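Long-range contacts in outer membrane protein Omp121 (Bacteroides thetaiotaomicron, PDB 5FQ8), which probably takes part in nutrient uptake across the outer membrane, as a calcium- and magnesium-binding member of the TonB-dependent receptor family: residues Arg383-Phe388 with Gly405-Thr410; Arg455-Asp460 with Gly482-Val487; Arg521-Val526 with Asp547-Leu552. All coordinates share one frame; numbering follows the deposited sequence.

The three contacts are successive antiparallel hairpins of the beta barrel, in series along the chain and side by side in its wall. The centres of contacts 1 and 2 lie 10 Å apart, those of contacts 2 and 3 11 Å, and those of contacts 1 and 3 21 Å. Strands 398-417 and 446-469 join contact 1 to contact 2, where Gly-405 N lies 2.7 Å from Asn-458 O, a probable hydrogen bond. Between contacts 2 and 3 a salt bridge links Glu-484 OE2 to Arg-522 NE at 3.0 Å. Contact 2 supplies five residues of the 3-decanoyloxypropyl decanoate pocket, and the side chains of Leu-406 and Met-524 come within about 8 Å and 5 Å of this lipid.

Contact 1 of 3, residues Arg383-Phe388 with Gly405-Thr410; sequences RFYGKF and GLDTTT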
loop_
_atom_site.group_PDB
_atom_site.type_symbol
_atom_site.label_atom_id
_atom_site.label_comp_id
_atom_site.label_asym_id
_atom_site.label_seq_id
_atom_site.Cartn_x
_atom_site.Cartn_y
_atom_site.Cartn_z
ATOM N N ARG B 383 10.553 3.656 21.786
ATOM C CA ARG B 383 9.649 4.257 22.757
ATOM C C ARG B 383 10.413 5.109 23.747
ATOM O O ARG B 383 11.399 4.652 24.317
ATOM C CB ARG B 383 8.867 3.185 23.520
ATOM C CG ARG B 383 8.015 3.737 24.637
ATOM C CD ARG B 383 7.151 2.663 25.244
ATOM N NE ARG B 383 6.292 3.184 26.295
ATOM C CZ ARG B 383 5.578 2.412 27.088
ATOM N NH1 ARG B 383 5.634 1.107 26.931
ATOM N NH2 ARG B 383 4.823 2.936 28.038
ATOM N N PHE B 384 9.930 6.320 23.984
ATOM C CA PHE B 384 10.506 7.208 24.979
ATOM C C PHE B 384 9.424 7.647 25.952
ATOM O O PHE B 384 8.358 8.098 25.533
ATOM C CB PHE B 384 11.157 8.424 24.315
ATOM C CG PHE B 384 11.439 9.532 25.265
ATOM C CD1 PHE B 384 12.550 9.490 26.079
ATOM C CD2 PHE B 384 10.578 10.599 25.377
ATOM C CE1 PHE B 384 12.810 10.502 26.974
ATOM C CE2 PHE B 384 10.825 11.613 26.279
ATOM C CZ PHE B 384 11.942 11.565 27.084
ATOM N N TYR B 385 9.691 7.517 27.246
ATOM C CA TYR B 385 8.758 8.030 28.234
ATOM C C TYR B 385 9.541 8.615 29.392
ATOM O O TYR B 385 10.715 8.315 29.574
ATOM C CB TYR B 385 7.779 6.955 28.712
ATOM C CG TYR B 385 8.388 5.770 29.400
ATOM C CD1 TYR B 385 8.954 4.738 28.680
ATOM C CD2 TYR B 385 8.363 5.667 30.777
ATOM C CE1 TYR B 385 9.498 3.651 29.319
ATOM C CE2 TYR B 385 8.903 4.594 31.419
ATOM C CZ TYR B 385 9.470 3.584 30.691
ATOM O OH TYR B 385 10.012 2.497 31.331
ATOM N N GLY B 386 8.891 9.475 30.165
ATOM C CA GLY B 386 9.548 10.005 31.343
ATOM C C GLY B 386 8.661 10.958 32.113
ATOM O O GLY B 386 7.477 11.089 31.826
ATOM N N LYS B 387 9.259 11.617 33.104
ATOM C CA LYS B 387 8.507 12.588 33.882
ATOM C C LYS B 387 9.426 13.673 34.411
ATOM O O LYS B 387 10.642 13.520 34.441
ATOM C CB LYS B 387 7.769 11.919 35.037
ATOM C CG LYS B 387 8.620 11.643 36.231
ATOM C CD LYS B 387 7.839 11.907 37.491
ATOM C CE LYS B 387 8.738 11.950 38.708
ATOM N NZ LYS B 387 7.966 12.017 39.975
ATOM N N PHE B 388 8.811 14.785 34.798
ATOM C CA PHE B 388 9.452 15.870 35.522
ATOM C C PHE B 388 8.567 16.225 36.700
ATOM O O PHE B 388 7.363 16.412 36.543
ATOM C CB PHE B 388 9.675 17.110 34.653
ATOM C CG PHE B 388 10.126 18.327 35.433
ATOM C CD1 PHE B 388 11.463 18.524 35.714
ATOM C CD2 PHE B 388 9.218 19.267 35.878
ATOM C CE1 PHE B 388 11.884 19.620 36.418
ATOM C CE2 PHE B 388 9.637 20.365 36.598
ATOM C CZ PHE B 388 10.972 20.543 36.863
ATOM N N GLY B 405 4.087 14.039 32.626
ATOM C CA GLY B 405 4.543 12.817 32.002
ATOM C C GLY B 405 4.381 12.887 30.500
ATOM O O GLY B 405 3.462 13.521 29.992
ATOM N N LEU B 406 5.297 12.231 29.795
ATOM C CA LEU B 406 5.240 12.088 28.351
ATOM C C LEU B 406 5.607 10.663 28.002
ATOM O O LEU B 406 6.580 10.135 28.534
ATOM C CB LEU B 406 6.192 13.049 27.649
ATOM C CG LEU B 406 6.227 12.963 26.128
ATOM C CD1 LEU B 406 5.261 13.952 25.598
ATOM C CD2 LEU B 406 7.589 13.249 25.594
ATOM N N ASP B 407 4.830 10.044 27.122
ATOM C CA ASP B 407 5.097 8.692 26.649
ATOM C C ASP B 407 4.753 8.643 25.169
ATOM O O ASP B 407 3.609 8.904 24.788
ATOM C CB ASP B 407 4.283 7.672 27.454
ATOM C CG ASP B 407 4.788 6.255 27.308
ATOM O OD1 ASP B 407 5.432 5.918 26.311
ATOM O OD2 ASP B 407 4.513 5.451 28.208
ATOM N N THR B 408 5.741 8.324 24.339
ATOM C CA THR B 408 5.587 8.318 22.893
ATOM C C THR B 408 6.270 7.084 22.327
ATOM O O THR B 408 7.303 6.641 22.834
ATOM C CB THR B 408 6.158 9.600 22.260
ATOM O OG1 THR B 408 6.447 9.389 20.877
ATOM C CG2 THR B 408 7.422 10.024 22.955
ATOM N N THR B 409 5.672 6.528 21.278
ATOM C CA THR B 409 6.122 5.268 20.717
ATOM C C THR B 409 5.926 5.283 19.220
ATOM O O THR B 409 4.888 5.723 18.730
ATOM C CB THR B 409 5.356 4.067 21.279
ATOM O OG1 THR B 409 5.217 4.176 22.693
ATOM C CG2 THR B 409 6.072 2.785 20.938
ATOM N N THR B 410 6.907 4.750 18.512
ATOM C CA THR B 410 6.857 4.566 17.074
ATOM C C THR B 410 7.104 3.086 16.814
ATOM O O THR B 410 8.181 2.577 17.107
ATOM C CB THR B 410 7.894 5.458 16.381
ATOM O OG1 THR B 410 7.579 6.835 16.610
ATOM C CG2 THR B 410 7.932 5.188 14.894
#
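Arg-383 grips Asp-407 side-on with two nitrogens: NE of Arg-383 donates to OD1 of Asp-407 at 2.9 Å, and NH2 of Arg-383 to OD2 of Asp-407 at 2.5 Å. Both oxygens use their syn lone pairs, and the guanidinium and carboxylate planes lie 20° apart. The extended arginine chain, CG anti to the backbone N (chi1 174°), runs past Thr-409 OG1, which lies 3.4 Å from Arg-383 CG. Plug-domain atoms complete the site: Asn-110 N bonds to Asp-407 OD2, and Arg-383 NH1 to Gly-129 O. With an alanine here in place of Arg-383, the buried Asp-407 carboxylate is likely to lose its countercharge, and Gly-129 O the donor NH1. Reciprocal backbone bonds join Phe-384 with Thr-408 and Gly-386 with Leu-406. Beside the salt bridge, Tyr-385 CB packs 3.4 Å from Asp-407 CG. On the other face, the Leu-406 methyl CD2 meets the edge of the Phe-384 ring, 3.7 Å from CE2 of Phe-384, while that ring also meets Phe-384 and Tyr-314 of the second subunit. The hairpin is thus two-sided, offering matched charges to the plug and mainly aromatic and apolar groups to the neighbouring subunit.

Contact 2 of 3, residues Arg455-Asp460 with Gly482-Val487; sequences REINQD and GNERKV. With KR0 (3-decanoyloxypropyl decanoate), chain K; C8E ((hydroxyethyloxy)tri(ethyloxy)octane), chain U.
Asn-458 and Asn-483 face each other across a non-hydrogen-bonded pair, and Asn-483 ND2 donates to Asn-458 OD1 at 3.2 Å. The amide planes are 61° apart, and the donor is tilted from the plane of its acceptor carbonyl. Both side chains stand with CG anti to the backbone N (chi1 -166° for Asn-458, -167° for Asn-483), which brings their ends together over the strand pair. The other end of the Asn-483 amide is used too, since its OD1 accepts from Arg-485 NE at 3.1 Å. Next along, the aliphatic parts of Glu-456 and Arg-485 rest on each other, CG of Glu-456 being 3.7 Å from CG of Arg-485. The acid turns to the plug: its OE2 bonds to Asn-110 ND2, and a water bonded to its OE1 reaches Asn-483 ND2 weakly. Reciprocal backbone bonds join Arg-455 with Lys-486, Ile-457 with Glu-484, and Gln-459 with Gly-482.

The opposite face is more loosely packed and carries bound amphiphiles. Arg-455 NH1 stays 4.2 Å from Glu-484 OE1, well out of the guanidinium plane, an attraction of charges without a directed bond; the acid is instead paired with Arg-522. Ile-457 CD1 lies over one face of the Arg-455 guanidinium, offset toward its rim, and at the guanidinium edge detergent O9 approaches NH2 of Arg-455 to 2.8 Å. Gln-459 and Glu-484 border the lipid 3-decanoyloxypropyl decanoate, and a CB at Gly-482 would run into its ester oxygen O1. Direct amide and guanidinium hydrogen bonds thus tie the plug-facing side, whereas the outer side mixes charged groups with Ile-457 and Gly-482 and borders lipid and detergent.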
loop_
_atom_site.group_PDB
_atom_site.type_symbol
_atom_site.label_atom_id
_atom_site.label_comp_id
_atom_site.label_asym_id
_atom_site.label_seq_id
_atom_site.Cartn_x
_atom_site.Cartn_y
_atom_site.Cartn_z
ATOM N N ARG B 455 1.062 8.541 21.498
ATOM C CA ARG B 455 1.561 9.630 22.320
ATOM C C ARG B 455 0.550 10.025 23.383
ATOM O O ARG B 455 -0.603 10.311 23.070
ATOM C CB ARG B 455 1.918 10.816 21.433
ATOM C CG ARG B 455 2.449 12.025 22.127
ATOM C CD ARG B 455 3.145 12.919 21.141
ATOM N NE ARG B 455 3.747 14.070 21.799
ATOM C CZ ARG B 455 3.201 15.278 21.835
ATOM N NH1 ARG B 455 2.038 15.501 21.236
ATOM N NH2 ARG B 455 3.827 16.262 22.460
ATOM N N GLU B 456 0.965 10.031 24.642
ATOM C CA GLU B 456 0.106 10.455 25.731
ATOM C C GLU B 456 0.834 11.493 26.561
ATOM O O GLU B 456 2.054 11.453 26.701
ATOM C CB GLU B 456 -0.308 9.286 26.611
ATOM C CG GLU B 456 -0.666 8.007 25.851
ATOM C CD GLU B 456 -1.032 6.868 26.775
ATOM O OE1 GLU B 456 -0.900 7.062 27.999
ATOM O OE2 GLU B 456 -1.452 5.793 26.288
ATOM N N ILE B 457 0.085 12.440 27.100
ATOM C CA ILE B 457 0.669 13.471 27.941
ATOM C C ILE B 457 -0.207 13.641 29.161
ATOM O O ILE B 457 -1.431 13.738 29.044
ATOM C CB ILE B 457 0.819 14.816 27.216
ATOM C CG1 ILE B 457 1.934 14.742 26.195
ATOM C CG2 ILE B 457 1.115 15.911 28.207
ATOM C CD1 ILE B 457 2.039 15.985 25.370
ATOM N N ASN B 458 0.414 13.681 30.331
ATOM C CA ASN B 458 -0.315 13.806 31.575
ATOM C C ASN B 458 0.304 14.906 32.406
ATOM O O ASN B 458 1.524 14.969 32.544
ATOM C CB ASN B 458 -0.313 12.486 32.332
ATOM C CG ASN B 458 -1.320 12.465 33.433
ATOM O OD1 ASN B 458 -2.518 12.401 33.183
ATOM N ND2 ASN B 458 -0.846 12.528 34.670
ATOM N N GLN B 459 -0.529 15.777 32.946
ATOM C CA GLN B 459 -0.039 16.874 33.761
ATOM C C GLN B 459 -0.862 16.965 35.026
ATOM O O GLN B 459 -2.094 16.945 34.971
ATOM C CB GLN B 459 -0.072 18.184 32.990
ATOM C CG GLN B 459 0.888 18.160 31.834
ATOM C CD GLN B 459 1.287 19.522 31.385
ATOM O OE1 GLN B 459 0.721 20.511 31.828
ATOM N NE2 GLN B 459 2.277 19.593 30.504
ATOM N N ASP B 460 -0.177 17.044 36.159
ATOM C CA ASP B 460 -0.821 17.190 37.448
ATOM C C ASP B 460 -0.250 18.397 38.160
ATOM O O ASP B 460 0.970 18.580 38.210
ATOM C CB ASP B 460 -0.644 15.936 38.290
ATOM C CG ASP B 460 -1.437 14.776 37.764
ATOM O OD1 ASP B 460 -2.634 14.663 38.114
ATOM O OD2 ASP B 460 -0.864 13.982 36.997
ATOM N N GLY B 482 -4.694 16.826 33.665
ATOM C CA GLY B 482 -4.903 17.073 32.256
ATOM C C GLY B 482 -4.299 15.968 31.426
ATOM O O GLY B 482 -3.103 15.692 31.530
ATOM N N ASN B 483 -5.110 15.326 30.603
ATOM C CA ASN B 483 -4.693 14.139 29.875
ATOM C C ASN B 483 -4.916 14.331 28.378
ATOM O O ASN B 483 -5.896 14.949 27.963
ATOM C CB ASN B 483 -5.455 12.927 30.377
ATOM C CG ASN B 483 -4.856 11.636 29.908
ATOM O OD1 ASN B 483 -5.456 10.899 29.126
ATOM N ND2 ASN B 483 -3.655 11.355 30.372
ATOM N N GLU B 484 -4.008 13.791 27.571
ATOM C CA GLU B 484 -4.117 13.863 26.123
ATOM C C GLU B 484 -3.510 12.596 25.550
ATOM O O GLU B 484 -2.315 12.369 25.697
ATOM C CB GLU B 484 -3.411 15.099 25.585
ATOM C CG GLU B 484 -3.716 15.388 24.127
ATOM C CD GLU B 484 -2.776 16.385 23.504
ATOM O OE1 GLU B 484 -1.660 15.992 23.110
ATOM O OE2 GLU B 484 -3.151 17.567 23.413
ATOM N N ARG B 485 -4.313 11.779 24.891
ATOM C CA ARG B 485 -3.840 10.521 24.332
ATOM C C ARG B 485 -4.091 10.523 22.832
ATOM O O ARG B 485 -5.179 10.889 22.386
ATOM C CB ARG B 485 -4.522 9.329 25.015
ATOM C CG ARG B 485 -4.121 9.155 26.469
ATOM C CD ARG B 485 -4.718 7.920 27.100
ATOM N NE ARG B 485 -6.024 8.198 27.670
ATOM C CZ ARG B 485 -6.910 7.261 27.940
ATOM N NH1 ARG B 485 -6.610 6.008 27.684
ATOM N NH2 ARG B 485 -8.081 7.575 28.456
ATOM N N LYS B 486 -3.087 10.129 22.059
ATOM C CA LYS B 486 -3.166 10.197 20.610
ATOM C C LYS B 486 -2.522 8.965 20.014
ATOM O O LYS B 486 -1.459 8.537 20.453
ATOM C CB LYS B 486 -2.483 11.459 20.076
ATOM C CG LYS B 486 -2.492 11.633 18.569
ATOM C CD LYS B 486 -1.725 12.873 18.167
ATOM C CE LYS B 486 -1.793 13.123 16.678
ATOM N NZ LYS B 486 -0.918 14.234 16.222
ATOM N N VAL B 487 -3.170 8.387 19.025
ATOM C CA VAL B 487 -2.580 7.300 18.264
ATOM C C VAL B 487 -2.855 7.587 16.803
ATOM O O VAL B 487 -3.890 8.163 16.464
ATOM C CB VAL B 487 -3.133 5.930 18.709
ATOM C CG1 VAL B 487 -4.618 5.957 18.738
ATOM C CG2 VAL B 487 -2.660 4.836 17.809
HETATM C C1 KR0 K . -4.302 19.415 28.518
HETATM O O1 KR0 K . -3.921 20.075 29.722
HETATM C C2 KR0 K . -3.528 18.115 28.478
HETATM C C3 KR0 K . -2.452 18.156 27.417
HETATM C C4 KR0 K . 1.994 22.354 26.892
HETATM O O4 KR0 K . -1.355 18.984 27.787
HETATM C C5 KR0 K . -0.393 19.308 26.746
HETATM C C6 KR0 K . 2.434 22.115 28.340
HETATM C C7 KR0 K . -3.094 21.272 29.690
HETATM C C8 KR0 K . 3.861 22.571 28.648
HETATM O O8 KR0 K . -0.604 18.880 25.635
HETATM C C9 KR0 K . 4.291 22.195 30.072
HETATM O O9 KR0 K . -3.347 22.154 28.894
HETATM C C10 KR0 K . 0.845 20.131 26.998
HETATM C C11 KR0 K . 0.718 21.580 26.537
HETATM C C12 KR0 K . -1.927 21.439 30.627
HETATM C C13 KR0 K . -1.945 22.853 31.193
HETATM C C14 KR0 K . 5.531 22.965 30.541
HETATM C C15 KR0 K . 6.181 22.351 31.778
HETATM C C16 KR0 K . 7.527 22.958 32.098
HETATM C C17 KR0 K . -1.148 22.957 32.488
HETATM C C18 KR0 K . 0.256 23.514 32.293
HETATM C C19 KR0 K . 1.025 23.430 33.610
HETATM C C20 KR0 K . 2.310 24.252 33.630
HETATM C C21 KR0 K . 3.050 24.063 34.957
HETATM C C22 KR0 K . 4.076 25.168 35.210
HETATM C C23 KR0 K . 5.024 24.870 36.354
HETATM C C8 C8E U . 3.884 19.107 23.643
HETATM O O9 C8E U . 4.863 18.238 24.163
HETATM C C10 C8E U . 5.467 18.830 25.287
HETATM C C11 C8E U . 6.939 18.450 25.415
HETATM O O12 C8E U . 7.238 18.444 26.793
HETATM C C13 C8E U . 8.569 18.116 27.109
HETATM C C14 C8E U . 8.642 17.817 28.604
HETATM O O15 C8E U . 8.006 16.592 28.900
HETATM C C16 C8E U . 8.355 16.117 30.178
HETATM O O HOH W 1 -1.467 8.852 29.495
#

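Contact 3 of 3, residues Arg521-Val526 with Asp547-Leu552; sequences RRLMGV and DWSSTL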
loop_
_atom_site.group_PDB
_atom_site.type_symbol
_atom_site.label_atom_id
_atom_site.label_comp_id
_atom_site.label_asym_id
_atom_site.label_seq_id
_atom_site.Cartn_x
_atom_site.Cartn_y
_atom_site.Cartn_z
ATOM N N ARG B 521 -7.993 12.142 22.086
ATOM C CA ARG B 521 -8.953 12.314 23.163
ATOM C C ARG B 521 -8.312 13.119 24.270
ATOM O O ARG B 521 -7.118 12.994 24.528
ATOM C CB ARG B 521 -9.419 10.979 23.717
ATOM C CG ARG B 521 -8.298 10.134 24.247
ATOM C CD ARG B 521 -8.758 8.752 24.638
ATOM N NE ARG B 521 -9.811 8.797 25.633
ATOM C CZ ARG B 521 -10.596 7.771 25.908
ATOM N NH1 ARG B 521 -10.428 6.635 25.256
ATOM N NH2 ARG B 521 -11.544 7.887 26.823
ATOM N N ARG B 522 -9.110 13.944 24.917
ATOM C CA ARG B 522 -8.611 14.811 25.968
ATOM C C ARG B 522 -9.512 14.720 27.186
ATOM O O ARG B 522 -10.705 14.429 27.082
ATOM C CB ARG B 522 -8.505 16.251 25.497
ATOM C CG ARG B 522 -7.389 16.471 24.511
ATOM C CD ARG B 522 -7.214 17.932 24.151
ATOM N NE ARG B 522 -6.072 18.095 23.264
ATOM C CZ ARG B 522 -6.125 18.621 22.048
ATOM N NH1 ARG B 522 -7.268 19.068 21.566
ATOM N NH2 ARG B 522 -5.021 18.710 21.329
ATOM N N LEU B 523 -8.918 14.963 28.344
ATOM C CA LEU B 523 -9.641 14.923 29.601
ATOM C C LEU B 523 -9.018 15.928 30.546
ATOM O O LEU B 523 -7.800 16.092 30.573
ATOM C CB LEU B 523 -9.596 13.528 30.217
ATOM C CG LEU B 523 -10.265 13.349 31.576
ATOM C CD1 LEU B 523 -11.720 13.021 31.408
ATOM C CD2 LEU B 523 -9.582 12.261 32.325
ATOM N N MET B 524 -9.851 16.605 31.301
ATOM C CA MET B 524 -9.374 17.438 32.387
ATOM C C MET B 524 -10.201 17.140 33.623
ATOM O O MET B 524 -11.389 16.821 33.529
ATOM C CB MET B 524 -9.461 18.909 32.040
ATOM C CG MET B 524 -8.492 19.334 30.980
ATOM S SD MET B 524 -8.662 21.073 30.621
ATOM C CE MET B 524 -10.216 21.078 29.779
ATOM N N GLY B 525 -9.568 17.234 34.784
ATOM C CA GLY B 525 -10.291 17.043 36.025
ATOM C C GLY B 525 -9.706 17.844 37.165
ATOM O O GLY B 525 -8.554 18.289 37.118
ATOM N N VAL B 526 -10.519 18.022 38.196
ATOM C CA VAL B 526 -10.073 18.585 39.460
ATOM C C VAL B 526 -10.466 17.615 40.561
ATOM O O VAL B 526 -11.535 17.005 40.495
ATOM C CB VAL B 526 -10.675 19.983 39.694
ATOM C CG1 VAL B 526 -12.155 19.964 39.434
ATOM C CG2 VAL B 526 -10.377 20.453 41.099
ATOM N N ASP B 547 -14.471 15.288 36.361
ATOM C CA ASP B 547 -13.746 15.197 35.111
ATOM C C ASP B 547 -14.574 15.811 33.999
ATOM O O ASP B 547 -15.796 15.896 34.082
ATOM C CB ASP B 547 -13.424 13.748 34.758
ATOM C CG ASP B 547 -12.373 13.167 35.633
ATOM O OD1 ASP B 547 -11.642 13.951 36.251
ATOM O OD2 ASP B 547 -12.273 11.929 35.698
ATOM N N TRP B 548 -13.889 16.258 32.958
ATOM C CA TRP B 548 -14.521 16.709 31.727
ATOM C C TRP B 548 -13.864 15.956 30.590
ATOM O O TRP B 548 -12.658 16.088 30.377
ATOM C CB TRP B 548 -14.359 18.211 31.534
ATOM C CG TRP B 548 -15.102 19.073 32.483
ATOM C CD1 TRP B 548 -16.289 19.677 32.267
ATOM C CD2 TRP B 548 -14.677 19.483 33.784
ATOM N NE1 TRP B 548 -16.652 20.427 33.351
ATOM C CE2 TRP B 548 -15.673 20.325 34.300
ATOM C CE3 TRP B 548 -13.555 19.211 34.570
ATOM C CZ2 TRP B 548 -15.587 20.894 35.563
ATOM C CZ3 TRP B 548 -13.473 19.777 35.821
ATOM C CH2 TRP B 548 -14.483 20.603 36.307
ATOM N N SER B 549 -14.634 15.155 29.879
ATOM C CA SER B 549 -14.074 14.248 28.893
ATOM C C SER B 549 -14.433 14.686 27.483
ATOM O O SER B 549 -15.548 15.148 27.222
ATOM C CB SER B 549 -14.560 12.829 29.119
ATOM O OG SER B 549 -13.895 11.950 28.241
ATOM N N SER B 550 -13.484 14.522 26.571
ATOM C CA SER B 550 -13.774 14.828 25.184
ATOM C C SER B 550 -14.628 13.760 24.515
ATOM O O SER B 550 -15.261 14.050 23.501
ATOM C CB SER B 550 -12.481 15.018 24.407
ATOM O OG SER B 550 -12.098 13.809 23.805
ATOM N N THR B 551 -14.685 12.546 25.049
ATOM C CA THR B 551 -15.395 11.484 24.362
ATOM C C THR B 551 -16.838 11.343 24.800
ATOM O O THR B 551 -17.500 10.393 24.382
ATOM C CB THR B 551 -14.672 10.162 24.543
ATOM O OG1 THR B 551 -14.552 9.875 25.932
ATOM C CG2 THR B 551 -13.308 10.233 23.946
ATOM N N LEU B 552 -17.320 12.220 25.578
ATOM C CA LEU B 552 -18.734 12.216 25.890
ATOM C C LEU B 552 -19.441 13.351 25.156
ATOM O O LEU B 552 -18.796 14.318 24.754
ATOM C CB LEU B 552 -18.942 12.355 27.401
ATOM C CG LEU B 552 -18.570 11.123 28.244
ATOM C CD1 LEU B 552 -18.647 11.409 29.720
ATOM C CD2 LEU B 552 -19.459 9.947 27.903
#
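Arg-521 opens the contact against the turn that follows the second strand. Its CG takes the position between backbone N and carbonyl carbon (chi1 59°), and with a bend at chi3 the guanidinium passes over Thr-551, whose methyl CG2 lies 3.9 Å from the plane beneath one face, offset toward the rim. The charge itself is met by Asp-597, in a salt bridge to NH2 of Arg-521. At Arg-522 the backbone is held at both ends by one residue: N of Arg-522 donates to OG of Ser-550 at 3.2 Å in a nearly straight bond (169°), and O of Arg-522 accepts from N of Ser-550 at 2.8 Å. The serine hydroxyl thus stands in for a backbone carbonyl just as the strand gives way to loop. The Arg-522 side chain leads off elsewhere, its NH1 bonding to the backbone of the chain of another protein. Leu-523 swings back over the partner strand, its CD1 methyl 3.7 Å from CB of Ser-549 and 3.8 Å from CB of Asp-547. Met-524 forms a reciprocal backbone pair with Trp-548, and its carbonyl O also lies at the edge of the indole, 3.4 Å from CE3 of Trp-548. Gly-525 has its CA 3.4 Å from OD1 of Asp-547; a CB at this glycine would clash with that oxygen, which is in a salt bridge with Arg-545, while OD2 of Asp-547 is hydrogen-bonded to Tyr-561 OH. At the end of the segment Val-526 runs alongside the tryptophan with its CG1 at the ring edge, 3.9 Å from CZ3 of Trp-548. Antiparallel pairing of consecutive strands 513-534 and 538-549 is the up-and-down hairpin of the TonB-dependent receptor barrel, here with Met-524 and Trp-548 packed against the partner protein.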